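Local coordinates for putative outer membrane protein (LpxR) (Salmonella typhimurium, PDB 3FID) that removes acyl chains from the lipid A part of lipopolysaccharide as a deacylase of the bacterial outer membrane, at residues 108-113 against 134-139. Sequence-based numbering, arbitrary orientation.
Sequences IGPDAG and QDQIEN
N139 and Q136 hold the 3-10 turn 110-112 between them in this contact, where the return chain, extended over 136-139, meets the end of strand 97-108 in the antiparallel beta-barrel of LpxR. The two segments are the outgoing and returning ends of a long loop carrying helix 114-125, and they converge where strand 140-157 begins beside strand 97-108. N139 offers the amide oxygen to the 3-10 turn: D111 N donates to N139 OD1 over 3.0 Å, reaching a lone pair in the carbonyl plane with an N-H...O angle of 163°. With N139 CG anti to its own carbonyl carbon (chi1 -73°), the amide is brought alongside the turn and ND2 is carried to the carboxylate of D111. There the two side chains lie roughly at right angles, with the amide and carboxylate planes turned 49° from each other; D111 OD2 is hydrogen-bonded to Y141 OH, a residue just beyond N139.

Q136 reaches the turn at P110. Its amide lies against the proline ring, Q136 CD 3.8 Å from P110 CG, and each end of the amide meets a separate water. One water lies within bonding distance of both amide and turn, 2.8 Å from Q136 OE1 and 2.7 Å from G109 O. A second accepts from Q136 NE2 and sits 3.2 Å from P110 O; the bond from NE2 probably helps set which way round the amide sits.

At G109 the two backbones are in contact, G109 CA 3.8 Å from N139 CA, and the glycine, with no side chain, lies close against the returning chain. N139 CA points a C-H at I108 O, and G109 CA directs one at I137 O, 3.2 Å away.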
loop_
_atom_site.group_PDB
_atom_site.type_symbol
_atom_site.label_atom_id
_atom_site.label_comp_id
_atom_site.label_asym_id
_atom_site.label_seq_id
_atom_site.Cartn_x
_atom_site.Cartn_y
_atom_site.Cartn_z
ATOM N N ILE A 108 -7.254 -10.613 -9.462
ATOM C CA ILE A 108 -7.241 -11.251 -8.141
ATOM C C ILE A 108 -7.740 -12.672 -8.374
ATOM O O ILE A 108 -8.796 -12.859 -8.988
ATOM C CB ILE A 108 -8.188 -10.523 -7.152
ATOM C CG1 ILE A 108 -7.691 -9.082 -6.897
ATOM C CG2 ILE A 108 -8.289 -11.287 -5.850
ATOM C CD1 ILE A 108 -8.734 -8.154 -6.237
ATOM N N GLY A 109 -6.994 -13.657 -7.892
ATOM C CA GLY A 109 -7.339 -15.061 -8.125
ATOM C C GLY A 109 -6.077 -15.876 -8.256
ATOM O O GLY A 109 -4.971 -15.340 -8.086
ATOM N N PRO A 110 -6.204 -17.191 -8.518
ATOM C CA PRO A 110 -5.007 -18.028 -8.721
ATOM C C PRO A 110 -4.010 -17.466 -9.782
ATOM O O PRO A 110 -2.801 -17.603 -9.623
ATOM C CB PRO A 110 -5.602 -19.357 -9.195
ATOM C CG PRO A 110 -6.916 -19.402 -8.562
ATOM C CD PRO A 110 -7.449 -17.991 -8.586
ATOM N N ASP A 111 -4.522 -16.822 -10.827
ATOM C CA ASP A 111 -3.690 -16.222 -11.890
ATOM C C ASP A 111 -2.750 -15.112 -11.388
ATOM O O ASP A 111 -1.761 -14.802 -12.046
ATOM C CB ASP A 111 -4.563 -15.680 -13.032
ATOM C CG ASP A 111 -5.263 -16.796 -13.814
ATOM O OD1 ASP A 111 -5.129 -17.978 -13.402
ATOM O OD2 ASP A 111 -5.954 -16.474 -14.813
ATOM N N ALA A 112 -3.045 -14.555 -10.209
ATOM C CA ALA A 112 -2.178 -13.525 -9.625
ATOM C C ALA A 112 -0.881 -14.101 -9.060
ATOM O O ALA A 112 0.069 -13.373 -8.781
ATOM C CB ALA A 112 -2.953 -12.727 -8.564
ATOM N N GLY A 113 -0.842 -15.428 -8.867
ATOM C CA GLY A 113 0.402 -16.155 -8.528
ATOM C C GLY A 113 0.819 -16.151 -7.065
ATOM O O GLY A 113 1.998 -16.365 -6.744
ATOM N N GLN A 134 -5.235 -23.819 -1.825
ATOM C CA GLN A 134 -6.123 -24.593 -2.711
ATOM C C GLN A 134 -7.532 -24.013 -2.701
ATOM O O GLN A 134 -8.284 -24.190 -3.653
ATOM C CB GLN A 134 -6.150 -26.111 -2.323
ATOM C CG GLN A 134 -6.707 -26.426 -0.942
ATOM C CD GLN A 134 -6.565 -27.912 -0.516
ATOM O OE1 GLN A 134 -6.654 -28.831 -1.350
ATOM N NE2 GLN A 134 -6.368 -28.141 0.785
ATOM N N ASP A 135 -7.889 -23.354 -1.598
ATOM C CA ASP A 135 -9.214 -22.748 -1.449
ATOM C C ASP A 135 -9.151 -21.206 -1.544
ATOM O O ASP A 135 -9.969 -20.495 -0.951
ATOM C CB ASP A 135 -9.849 -23.239 -0.121
ATOM C CG ASP A 135 -11.348 -23.025 -0.068
ATOM O OD1 ASP A 135 -11.996 -22.998 -1.138
ATOM O OD2 ASP A 135 -11.873 -22.914 1.062
ATOM N N GLN A 136 -8.160 -20.687 -2.287
ATOM C CA GLN A 136 -8.018 -19.228 -2.481
ATOM C C GLN A 136 -9.198 -18.597 -3.225
ATOM O O GLN A 136 -10.009 -19.306 -3.820
ATOM C CB GLN A 136 -6.676 -18.905 -3.173
ATOM C CG GLN A 136 -6.539 -19.319 -4.662
ATOM C CD GLN A 136 -5.178 -18.917 -5.210
ATOM O OE1 GLN A 136 -4.847 -17.745 -5.221
ATOM N NE2 GLN A 136 -4.379 -19.898 -5.644
ATOM N N ILE A 137 -9.297 -17.262 -3.181
ATOM C CA ILE A 137 -10.278 -16.528 -3.982
ATOM C C ILE A 137 -10.094 -16.799 -5.478
ATOM O O ILE A 137 -8.983 -16.756 -5.987
ATOM C CB ILE A 137 -10.257 -14.983 -3.685
ATOM C CG1 ILE A 137 -10.500 -14.716 -2.176
ATOM C CG2 ILE A 137 -11.271 -14.232 -4.549
ATOM C CD1 ILE A 137 -11.882 -15.179 -1.616
ATOM N N GLU A 138 -11.195 -17.076 -6.169
ATOM C CA GLU A 138 -11.178 -17.395 -7.605
ATOM C C GLU A 138 -10.946 -16.170 -8.497
ATOM O O GLU A 138 -11.199 -15.026 -8.072
ATOM C CB GLU A 138 -12.504 -18.033 -7.992
ATOM C CG GLU A 138 -13.656 -17.048 -8.103
ATOM C CD GLU A 138 -15.002 -17.746 -8.374
ATOM O OE1 GLU A 138 -16.044 -17.072 -8.293
ATOM O OE2 GLU A 138 -15.009 -18.957 -8.635
ATOM N N ASN A 139 -10.517 -16.415 -9.739
ATOM C CA ASN A 139 -10.107 -15.356 -10.672
ATOM C C ASN A 139 -11.196 -14.327 -10.959
ATOM O O ASN A 139 -12.356 -14.686 -11.213
ATOM C CB ASN A 139 -9.630 -15.936 -12.011
ATOM C CG ASN A 139 -8.266 -16.609 -11.927
ATOM O OD1 ASN A 139 -7.344 -16.098 -11.295
ATOM N ND2 ASN A 139 -8.130 -17.773 -12.585
HETATM O O HOH W 1 -3.006 -16.068 -6.437
HETATM O O HOH W 2 -1.840 -18.757 -6.845
#